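Local coordinates for flocculation protein FLO11 (Saccharomyces cerevisiae, PDB 4UYT) that mediates homotypic cell-cell adhesion of yeast through its N-terminal Flo11 domain, and supports flocculation, substrate adhesion, invasive growth and biofilm formation, at residues A[62-67]-A[80-85]; A[28-33]-A[137-142]; A[22-27]-A[160-165]. All coordinates share one frame; numbering follows the deposited sequence. Where two conformers were deposited one is given.

How the contacts relate
Contact 1 is largely buried. It pairs strands 64-70 and 79-83 through backbone hydrogen bonds, leucine packing and a water that joins two tyrosine hydroxyls to a backbone carbonyl. Contact 2 is a surface contact between loops, with one direct backbone bond, a bridging water and a loose sulfur-aromatic touch. Contact 3 is partly buried and sets helix 21-25 against the loop before strand 166-169 by side chains against the loop backbone and Asp-162, without a clear direct hydrogen bond. Contacts 2 and 3 are neighbours and meet through Gln-27 and Asp-25 of segment 22-27. Contact 1 meets contact 2 through Tyr-63. Contacts 1 and 3 do not touch.

Contact 1: residues A[62-67]-A[80-85]; sequences KYLWSL and QLYGYN
Leu-67 and Tyr-82 form an antiparallel hydrogen-bonded pair. Leu-67 N donates to Tyr-82 O at 2.9 Å. In return, Leu-67 O accepts from two donors, Leu-81 N at 2.9 Å and Tyr-82 N. Gln-80 bends at chi2 and brings NE2 back to Tyr-82 O. NE2 and Leu-67 N reach that oxygen from opposite faces of its carbonyl plane.

The side chain of Tyr-82 can be followed outward. CB lies against Leu-67 CB and Leu-64 CD2. CG stays on Leu-64 CD2, and ring atom CD2 comes closest to that methyl, at 3.6 Å. The ring edge also helps bury Trp-65 O, which has no hydrogen-bond partner in the model. CE2 passes Leu-64 O. At the tip, OH donates to a water at 2.8 Å. This water also accepts from Tyr-84 OH and donates to Leu-64 O, so it ties both phenols to one carbonyl.

Leu-81 and Tyr-82 both face Leu-67, a classic beta bulge. It sits in the hairpin of strands 64-70 and 79-83, within the five-stranded sheet of the fibronectin type III-like Flo11 domain.

Tyr-84 crosses Trp-65 at a slant. The ring planes are 24° apart but slid, so they barely overlap; Trp-65 CZ3 is 3.4 Å from Tyr-84 CD2. The indole reaches there because its CG is anti to the backbone N (chi1 179°). Asn-85 OD1 approaches CZ2 of the same indole, with the amide plane 87° from the ring. On the buried side, Leu-67 CD2 packs 4.0 Å from Leu-81 CD1, and both leucines also touch Phe-97.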
loop_
_atom_site.group_PDB
_atom_site.type_symbol
_atom_site.label_atom_id
_atom_site.label_comp_id
_atom_site.label_asym_id
_atom_site.label_seq_id
_atom_site.Cartn_x
_atom_site.Cartn_y
_atom_site.Cartn_z
ATOM N N LYS A 62 14.397 10.211 -10.135
ATOM C CA LYS A 62 15.818 9.928 -10.259
ATOM C C LYS A 62 16.428 9.413 -8.962
ATOM O O LYS A 62 17.439 8.697 -8.984
ATOM C CB LYS A 62 16.583 11.162 -10.746
ATOM C CG LYS A 62 16.791 12.230 -9.691
ATOM C CD LYS A 62 17.300 13.520 -10.299
ATOM C CE LYS A 62 17.625 14.527 -9.217
ATOM N NZ LYS A 62 18.015 15.833 -9.815
ATOM N N TYR A 63 15.825 9.758 -7.827
ATOM C CA TYR A 63 16.345 9.306 -6.539
ATOM C C TYR A 63 16.020 7.841 -6.228
ATOM O O TYR A 63 16.584 7.271 -5.303
ATOM C CB TYR A 63 15.788 10.173 -5.415
ATOM C CG TYR A 63 16.182 11.630 -5.456
ATOM C CD1 TYR A 63 17.452 12.036 -5.058
ATOM C CD2 TYR A 63 15.296 12.595 -5.902
ATOM C CE1 TYR A 63 17.820 13.369 -5.092
ATOM C CE2 TYR A 63 15.656 13.928 -5.947
ATOM C CZ TYR A 63 16.920 14.307 -5.537
ATOM O OH TYR A 63 17.266 15.634 -5.587
ATOM N N LEU A 64 15.088 7.259 -6.983
ATOM C CA LEU A 64 14.583 5.916 -6.707
ATOM C C LEU A 64 15.411 4.805 -7.355
ATOM O O LEU A 64 15.711 4.849 -8.542
ATOM C CB LEU A 64 13.145 5.817 -7.191
ATOM C CG LEU A 64 12.402 4.538 -6.788
ATOM C CD1 LEU A 64 12.124 4.506 -5.292
ATOM C CD2 LEU A 64 11.107 4.431 -7.564
ATOM N N TRP A 65 15.749 3.784 -6.564
ATOM C CA TRP A 65 16.382 2.566 -7.076
ATOM C C TRP A 65 15.348 1.438 -7.261
ATOM O O TRP A 65 15.299 0.802 -8.310
ATOM C CB TRP A 65 17.539 2.137 -6.167
ATOM C CG TRP A 65 18.213 0.889 -6.600
ATOM C CD1 TRP A 65 18.258 -0.279 -5.915
ATOM C CD2 TRP A 65 18.944 0.671 -7.815
ATOM N NE1 TRP A 65 18.974 -1.224 -6.622
ATOM C CE2 TRP A 65 19.400 -0.664 -7.797
ATOM C CE3 TRP A 65 19.236 1.463 -8.925
ATOM C CZ2 TRP A 65 20.168 -1.213 -8.830
ATOM C CZ3 TRP A 65 20.004 0.914 -9.953
ATOM C CH2 TRP A 65 20.442 -0.416 -9.900
ATOM N N SER A 66 14.515 1.211 -6.254
ATOM C CA SER A 66 13.531 0.160 -6.382
ATOM C C SER A 66 12.343 0.420 -5.480
ATOM O O SER A 66 12.442 1.075 -4.433
ATOM C CB SER A 66 14.151 -1.196 -6.053
ATOM O OG SER A 66 14.506 -1.280 -4.681
ATOM N N LEU A 67 11.219 -0.138 -5.904
ATOM C CA LEU A 67 9.952 0.003 -5.195
ATOM C C LEU A 67 9.166 -1.270 -5.458
ATOM O O LEU A 67 8.971 -1.659 -6.609
ATOM C CB LEU A 67 9.207 1.228 -5.719
ATOM C CG LEU A 67 7.872 1.519 -5.041
ATOM C CD1 LEU A 67 8.063 1.860 -3.584
ATOM C CD2 LEU A 67 7.158 2.647 -5.761
ATOM N N GLN A 80 6.402 -6.067 -8.047
ATOM C CA GLN A 80 7.422 -5.103 -8.391
ATOM C C GLN A 80 6.808 -3.895 -9.078
ATOM O O GLN A 80 6.059 -4.032 -10.042
ATOM C CB GLN A 80 8.471 -5.747 -9.294
ATOM C CG GLN A 80 9.778 -4.959 -9.331
ATOM C CD GLN A 80 10.682 -5.218 -8.137
ATOM O OE1 GLN A 80 10.780 -6.333 -7.636
ATOM N NE2 GLN A 80 11.349 -4.178 -7.681
ATOM N N LEU A 81 7.138 -2.698 -8.591
ATOM C CA LEU A 81 6.637 -1.453 -9.203
ATOM C C LEU A 81 7.728 -0.719 -9.955
ATOM O O LEU A 81 7.462 -0.120 -10.985
ATOM C CB LEU A 81 5.995 -0.510 -8.177
ATOM C CG LEU A 81 4.826 -1.131 -7.420
ATOM C CD1 LEU A 81 4.285 -0.115 -6.431
ATOM C CD2 LEU A 81 3.720 -1.607 -8.349
ATOM N N TYR A 82 8.954 -0.791 -9.448
ATOM C CA TYR A 82 10.070 -0.139 -10.079
ATOM C C TYR A 82 11.319 -0.901 -9.706
ATOM O O TYR A 82 11.536 -1.245 -8.545
ATOM C CB TYR A 82 10.197 1.295 -9.605
ATOM C CG TYR A 82 11.100 2.138 -10.446
ATOM C CD1 TYR A 82 10.613 2.776 -11.565
ATOM C CD2 TYR A 82 12.430 2.301 -10.115
ATOM C CE1 TYR A 82 11.421 3.594 -12.330
ATOM C CE2 TYR A 82 13.249 3.113 -10.859
ATOM C CZ TYR A 82 12.737 3.758 -11.960
ATOM O OH TYR A 82 13.547 4.575 -12.706
ATOM N N GLY A 83 12.165 -1.137 -10.676
ATOM C CA GLY A 83 13.453 -1.688 -10.389
ATOM C C GLY A 83 14.219 -1.948 -11.662
ATOM O O GLY A 83 13.726 -2.619 -12.568
ATOM N N TYR A 84 15.422 -1.403 -11.703
ATOM C CA TYR A 84 16.310 -1.633 -12.810
ATOM C C TYR A 84 16.669 -3.115 -12.941
ATOM O O TYR A 84 16.672 -3.696 -14.050
ATOM C CB TYR A 84 17.573 -0.790 -12.628
ATOM C CG TYR A 84 17.335 0.697 -12.770
ATOM C CD1 TYR A 84 17.333 1.276 -14.021
ATOM C CD2 TYR A 84 17.091 1.519 -11.665
ATOM C CE1 TYR A 84 17.126 2.633 -14.185
ATOM C CE2 TYR A 84 16.885 2.879 -11.820
ATOM C CZ TYR A 84 16.894 3.429 -13.085
ATOM O OH TYR A 84 16.704 4.783 -13.264
ATOM N N ASN A 85 16.964 -3.753 -11.812
ATOM C CA ASN A 85 17.356 -5.161 -11.830
ATOM C C ASN A 85 16.282 -6.076 -12.468
ATOM O O ASN A 85 16.595 -7.110 -13.068
ATOM C CB ASN A 85 17.685 -5.655 -10.419
ATOM C CG ASN A 85 18.960 -5.058 -9.856
ATOM O OD1 ASN A 85 19.763 -4.449 -10.565
ATOM N ND2 ASN A 85 19.159 -5.254 -8.565
HETATM O O HOH W 1 15.265 6.056 -10.993
#

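Contact 2: residues A[28-33]-A[137-142]; sequences NIMQYT and WQWGTT
Thr-141 and Asn-28 make the one direct hydrogen bond of this contact. Thr-141 N donates to Asn-28 O at 2.9 Å, and the N-H points almost straight at the oxygen (173°). Gly-140 CA also approaches Asn-28 O, at 3.5 Å, in a CA-H...O contact. This is the tight part. The Thr-141 side chain packs here too: its CB is 3.9 Å from Ile-29 CG1. With OG1 beside its own backbone N (chi1 -62°), the hydroxyl turns to the residue before Asn-28 and bonds to Gln-27 O. Asn-28 runs its amide alongside the glycine, with ND2 3.7 Å from Gly-140 CA.

The other half is looser. Between Met-30 and Trp-139 the backbones do not bond directly; a water links them. It accepts from Met-30 N and donates to Trp-139 O, at 2.7 Å, and to Thr-141 O. Beyond it, Met-30 and Trp-139 lie side by side and point the same way. The sulfur meets the indole obliquely at CD1, with Met-30 SD 4.7 Å from the centroid of the five-membered ring. It is a Met-aromatic contact with a single close atom pair. Both side chains also rest on Ile-59, and Trp-139 meets Tyr-63 edge-to-face.

The loop 137-142 is braced from within. Trp-137 NE1 donates to Gly-140 O at 2.7 Å, in the carbonyl plane and on a lone pair. Thr-142 CG2 lies over one face of the Trp-137 ring and Trp-139 CE3 over the opposite face.

Asn-28, with positive phi, follows the helix in a Schellman motif, and its carbonyl then receives the loop that leads into strand 143-147.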
loop_
_atom_site.group_PDB
_atom_site.type_symbol
_atom_site.label_atom_id
_atom_site.label_comp_id
_atom_site.label_asym_id
_atom_site.label_seq_id
_atom_site.Cartn_x
_atom_site.Cartn_y
_atom_site.Cartn_z
ATOM N N ASN A 28 12.387 8.760 11.188
ATOM C CA ASN A 28 12.869 9.793 10.286
ATOM C C ASN A 28 12.523 9.516 8.822
ATOM O O ASN A 28 13.263 9.875 7.916
ATOM C CB ASN A 28 14.381 9.979 10.466
ATOM C CG ASN A 28 14.895 11.217 9.782
ATOM O OD1 ASN A 28 14.255 12.267 9.786
ATOM N ND2 ASN A 28 16.072 11.101 9.194
ATOM N N ILE A 29 11.385 8.872 8.595
ATOM C CA ILE A 29 10.875 8.648 7.243
ATOM C C ILE A 29 9.894 9.765 6.919
ATOM O O ILE A 29 9.037 10.104 7.736
ATOM C CB ILE A 29 10.151 7.279 7.103
ATOM C CG1 ILE A 29 11.109 6.120 7.404
ATOM C CG2 ILE A 29 9.592 7.087 5.697
ATOM C CD1 ILE A 29 10.409 4.815 7.706
ATOM N N MET A 30 9.985 10.328 5.722
ATOM C CA MET A 30 8.992 11.312 5.286
ATOM C C MET A 30 7.608 10.698 5.343
ATOM O O MET A 30 7.421 9.524 5.036
ATOM C CB MET A 30 9.283 11.776 3.863
ATOM C CG MET A 30 8.326 12.848 3.354
ATOM S SD MET A 30 8.630 13.324 1.649
ATOM C CE MET A 30 8.039 11.869 0.794
ATOM N N GLN A 31 6.618 11.484 5.712
ATOM C CA GLN A 31 5.261 10.989 5.751
ATOM C C GLN A 31 4.719 10.651 4.366
ATOM O O GLN A 31 4.851 11.408 3.412
ATOM C CB GLN A 31 4.350 11.981 6.421
ATOM C CG GLN A 31 4.646 12.133 7.909
ATOM C CD GLN A 31 3.948 13.314 8.521
ATOM O OE1 GLN A 31 3.055 13.942 7.916
ATOM N NE2 GLN A 31 4.317 13.610 9.746
ATOM N N TYR A 32 4.072 9.493 4.286
ATOM C CA TYR A 32 3.286 9.063 3.113
ATOM C C TYR A 32 1.883 8.716 3.605
ATOM O O TYR A 32 1.701 8.353 4.761
ATOM C CB TYR A 32 3.881 7.810 2.453
ATOM C CG TYR A 32 5.211 8.002 1.788
ATOM C CD1 TYR A 32 6.380 8.122 2.537
ATOM C CD2 TYR A 32 5.323 7.971 0.387
ATOM C CE1 TYR A 32 7.610 8.258 1.922
ATOM C CE2 TYR A 32 6.553 8.112 -0.229
ATOM C CZ TYR A 32 7.690 8.264 0.547
ATOM O OH TYR A 32 8.914 8.385 -0.065
ATOM N N THR A 33 0.941 8.718 2.656
ATOM C CA THR A 33 -0.392 8.217 2.859
ATOM C C THR A 33 -0.714 7.168 1.810
ATOM O O THR A 33 -0.148 7.150 0.714
ATOM C CB THR A 33 -1.451 9.343 2.805
ATOM O OG1 THR A 33 -1.401 9.976 1.529
ATOM C CG2 THR A 33 -1.226 10.378 3.922
ATOM N N TRP A 137 19.592 15.020 -1.639
ATOM C CA TRP A 137 18.571 14.304 -0.902
ATOM C C TRP A 137 18.237 15.070 0.380
ATOM O O TRP A 137 19.123 15.458 1.128
ATOM C CB TRP A 137 19.055 12.895 -0.584
ATOM C CG TRP A 137 18.062 12.168 0.218
ATOM C CD1 TRP A 137 18.012 12.121 1.568
ATOM C CD2 TRP A 137 16.927 11.416 -0.264
ATOM N NE1 TRP A 137 16.923 11.399 1.971
ATOM C CE2 TRP A 137 16.248 10.947 0.868
ATOM C CE3 TRP A 137 16.433 11.095 -1.537
ATOM C CZ2 TRP A 137 15.095 10.183 0.779
ATOM C CZ3 TRP A 137 15.305 10.329 -1.628
ATOM C CH2 TRP A 137 14.633 9.892 -0.475
ATOM N N GLN A 138 16.947 15.273 0.637
ATOM C CA GLN A 138 16.554 16.024 1.813
ATOM C C GLN A 138 15.287 15.510 2.477
ATOM O O GLN A 138 14.575 16.294 3.104
ATOM C CB GLN A 138 16.420 17.498 1.453
ATOM C CG GLN A 138 15.425 17.801 0.352
ATOM C CD GLN A 138 15.331 19.281 0.048
ATOM O OE1 GLN A 138 15.492 19.706 -1.094
ATOM N NE2 GLN A 138 15.090 20.079 1.075
ATOM N N TRP A 139 15.029 14.211 2.379
ATOM C CA TRP A 139 13.783 13.691 2.891
ATOM C C TRP A 139 13.966 12.573 3.918
ATOM O O TRP A 139 13.025 11.812 4.131
ATOM C CB TRP A 139 12.861 13.267 1.725
ATOM C CG TRP A 139 12.663 14.383 0.753
ATOM C CD1 TRP A 139 11.829 15.454 0.882
ATOM C CD2 TRP A 139 13.387 14.583 -0.458
ATOM N NE1 TRP A 139 11.959 16.291 -0.196
ATOM C CE2 TRP A 139 12.926 15.791 -1.028
ATOM C CE3 TRP A 139 14.373 13.849 -1.122
ATOM C CZ2 TRP A 139 13.415 16.273 -2.245
ATOM C CZ3 TRP A 139 14.859 14.329 -2.323
ATOM C CH2 TRP A 139 14.390 15.537 -2.865
ATOM N N GLY A 140 15.125 12.482 4.565
ATOM C CA GLY A 140 15.318 11.513 5.642
ATOM C C GLY A 140 15.657 10.116 5.177
ATOM O O GLY A 140 16.326 9.932 4.160
ATOM N N THR A 141 15.228 9.130 5.947
ATOM C CA THR A 141 15.656 7.761 5.758
ATOM C C THR A 141 15.428 7.314 4.311
ATOM O O THR A 141 14.352 7.530 3.757
ATOM C CB THR A 141 14.879 6.902 6.749
ATOM O OG1 THR A 141 15.248 7.349 8.059
ATOM C CG2 THR A 141 15.178 5.436 6.587
ATOM N N THR A 142 16.421 6.658 3.710
ATOM C CA THR A 142 16.412 6.359 2.286
ATOM C C THR A 142 15.942 4.965 1.879
ATOM O O THR A 142 15.471 4.802 0.768
ATOM C CB THR A 142 17.796 6.603 1.671
ATOM O OG1 THR A 142 18.776 5.861 2.412
ATOM C CG2 THR A 142 18.154 8.080 1.712
HETATM O O HOH W 2 12.170 9.233 3.879
#

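Contact 3: residues A[22-27]-A[160-165]; sequences WHMDQQ and QTDFPG
The His-23 imidazole lies against the backbone of Gln-160. Gln-160 O sits over one face of the ring, 3.2 Å above its plane and offset toward the rim. Thr-161 N lies farther out over the same face. Asp-162 OD1 comes to the ring edge, but it is modelled too close to His-23 CD2, so its exact place is doubtful. His-23 reaches the loop because CG stands anti to its backbone N (chi1 -171°). Its CB then lies 3.6 Å from Thr-161 O.

The Trp-22 ring is flanked differently. Gln-26 CG lies 3.6 Å above the centre of one face, and His-158 stacks with the ring. One conformer of Gln-160 makes a loose approach to it through CG.

Met-24 lies along the other flank of Asp-162. Its SD is 4.1 Å from Asp-162 CB. The chain bends at chi3 (-71°) and carries Met-24 CE to 3.5 Å from Asp-162 O.

The other carboxylate oxygen, Asp-162 OD2, accepts from Ser-147 N; a water 2.7 Å away probably donates to it as well. That water also accepts a weak bond from His-23 NE2.

The contact joins helix 21-25 to the loop that runs into strand 166-169. Met-24, Asp-162 and Phe-163 all pack on Leu-146 of strand 143-147, and Phe-163 reaches Tyr-32 and Leu-34 of strand 32-43.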
loop_
_atom_site.group_PDB
_atom_site.type_symbol
_atom_site.label_atom_id
_atom_site.label_comp_id
_atom_site.label_asym_id
_atom_site.label_seq_id
_atom_site.Cartn_x
_atom_site.Cartn_y
_atom_site.Cartn_z
ATOM N N TRP A 22 3.126 9.361 13.363
ATOM C CA TRP A 22 4.098 9.086 14.410
ATOM C C TRP A 22 5.099 7.972 14.056
ATOM O O TRP A 22 6.296 8.095 14.296
ATOM C CB TRP A 22 3.341 8.754 15.692
ATOM C CG TRP A 22 4.143 8.377 16.855
ATOM C CD1 TRP A 22 4.598 9.216 17.826
ATOM C CD2 TRP A 22 4.546 7.056 17.242
ATOM N NE1 TRP A 22 5.272 8.510 18.786
ATOM C CE2 TRP A 22 5.249 7.180 18.462
ATOM C CE3 TRP A 22 4.363 5.783 16.694
ATOM C CZ2 TRP A 22 5.798 6.078 19.132
ATOM C CZ3 TRP A 22 4.905 4.685 17.359
ATOM C CH2 TRP A 22 5.618 4.844 18.567
ATOM N N HIS A 23 4.604 6.898 13.468
ATOM C CA HIS A 23 5.456 5.764 13.172
ATOM C C HIS A 23 6.512 6.049 12.105
ATOM O O HIS A 23 7.618 5.521 12.169
ATOM C CB HIS A 23 4.606 4.562 12.760
ATOM C CG HIS A 23 5.384 3.302 12.643
ATOM N ND1 HIS A 23 5.867 2.596 13.725
ATOM C CD2 HIS A 23 5.821 2.649 11.548
ATOM C CE1 HIS A 23 6.532 1.538 13.287
ATOM N NE2 HIS A 23 6.511 1.551 11.967
ATOM N N MET A 24 6.174 6.875 11.120
ATOM C CA MET A 24 7.156 7.352 10.156
ATOM C C MET A 24 8.086 8.403 10.786
ATOM O O MET A 24 9.304 8.311 10.653
ATOM C CB MET A 24 6.458 7.905 8.930
ATOM C CG MET A 24 5.882 6.761 8.098
ATOM S SD MET A 24 4.652 7.206 6.829
ATOM C CE MET A 24 3.250 7.634 7.887
ATOM N N ASP A 25 7.534 9.350 11.556
ATOM C CA ASP A 25 8.344 10.371 12.229
ATOM C C ASP A 25 9.408 9.722 13.100
ATOM O O ASP A 25 10.548 10.187 13.126
ATOM C CB ASP A 25 7.476 11.302 13.081
ATOM C CG ASP A 25 6.506 12.169 12.271
ATOM O OD1 ASP A 25 6.642 12.329 11.041
ATOM O OD2 ASP A 25 5.604 12.742 12.914
ATOM N N GLN A 26 9.047 8.712 13.881
ATOM C CA GLN A 26 9.987 8.041 14.785
ATOM C C GLN A 26 11.201 7.440 14.076
ATOM O O GLN A 26 12.249 7.266 14.674
ATOM C CB GLN A 26 9.276 6.942 15.582
ATOM C CG GLN A 26 8.301 7.454 16.635
ATOM C CD GLN A 26 8.984 8.033 17.859
ATOM O OE1 GLN A 26 8.845 9.223 18.157
ATOM N NE2 GLN A 26 9.731 7.196 18.571
ATOM N N GLN A 27 11.025 7.092 12.801
ATOM C CA GLN A 27 12.065 6.480 11.977
ATOM C C GLN A 27 12.746 7.486 11.061
ATOM O O GLN A 27 13.558 7.090 10.229
ATOM C CB GLN A 27 11.452 5.385 11.099
ATOM C CG GLN A 27 10.816 4.254 11.879
ATOM C CD GLN A 27 10.177 3.249 10.952
ATOM O OE1 GLN A 27 8.963 3.280 10.724
ATOM N NE2 GLN A 27 10.989 2.364 10.385
ATOM N N GLN A 160 1.603 1.409 14.966
ATOM C CA GLN A 160 2.917 0.842 14.683
ATOM C C GLN A 160 2.976 0.309 13.243
ATOM O O GLN A 160 3.924 -0.369 12.852
ATOM C CB GLN A 160 3.264 -0.186 15.758
ATOM C CG GLN A 160 3.546 0.517 17.085
ATOM C CD GLN A 160 3.442 -0.366 18.312
ATOM O OE1 GLN A 160 3.042 -1.525 18.233
ATOM N NE2 GLN A 160 3.797 0.193 19.467
ATOM N N THR A 161 1.945 0.646 12.470
ATOM C CA THR A 161 1.957 0.600 11.003
ATOM C C THR A 161 1.977 2.050 10.499
ATOM O O THR A 161 1.781 3.011 11.251
ATOM C CB THR A 161 0.704 -0.083 10.417
ATOM O OG1 THR A 161 -0.407 0.773 10.640
ATOM C CG2 THR A 161 0.500 -1.450 11.034
ATOM N N ASP A 162 2.217 2.178 9.206
ATOM C CA ASP A 162 2.322 3.454 8.545
ATOM C C ASP A 162 1.080 3.894 7.792
ATOM O O ASP A 162 0.918 5.093 7.516
ATOM C CB ASP A 162 3.521 3.390 7.613
ATOM C CG ASP A 162 4.749 2.923 8.362
ATOM O OD1 ASP A 162 5.216 3.688 9.245
ATOM O OD2 ASP A 162 5.151 1.764 8.134
ATOM N N PHE A 163 0.238 2.922 7.455
ATOM C CA PHE A 163 -0.947 3.167 6.672
ATOM C C PHE A 163 -2.104 2.396 7.291
ATOM O O PHE A 163 -1.873 1.324 7.839
ATOM C CB PHE A 163 -0.801 2.592 5.256
ATOM C CG PHE A 163 0.345 3.118 4.440
ATOM C CD1 PHE A 163 0.539 4.478 4.279
ATOM C CD2 PHE A 163 1.140 2.238 3.729
ATOM C CE1 PHE A 163 1.524 4.920 3.415
ATOM C CE2 PHE A 163 2.100 2.682 2.864
ATOM C CZ PHE A 163 2.309 4.022 2.731
ATOM N N PRO A 164 -3.323 2.911 7.182
ATOM C CA PRO A 164 -4.468 2.163 7.669
ATOM C C PRO A 164 -4.682 0.857 6.934
ATOM O O PRO A 164 -4.298 0.666 5.784
ATOM C CB PRO A 164 -5.661 3.118 7.409
ATOM C CG PRO A 164 -5.185 4.116 6.410
ATOM C CD PRO A 164 -3.710 4.189 6.549
ATOM N N GLY A 165 -5.307 -0.073 7.639
ATOM C CA GLY A 165 -6.014 -1.158 6.977
ATOM C C GLY A 165 -7.369 -0.721 6.447
ATOM O O GLY A 165 -7.894 0.351 6.823
HETATM O O HOH W 3 7.744 1.439 8.882
#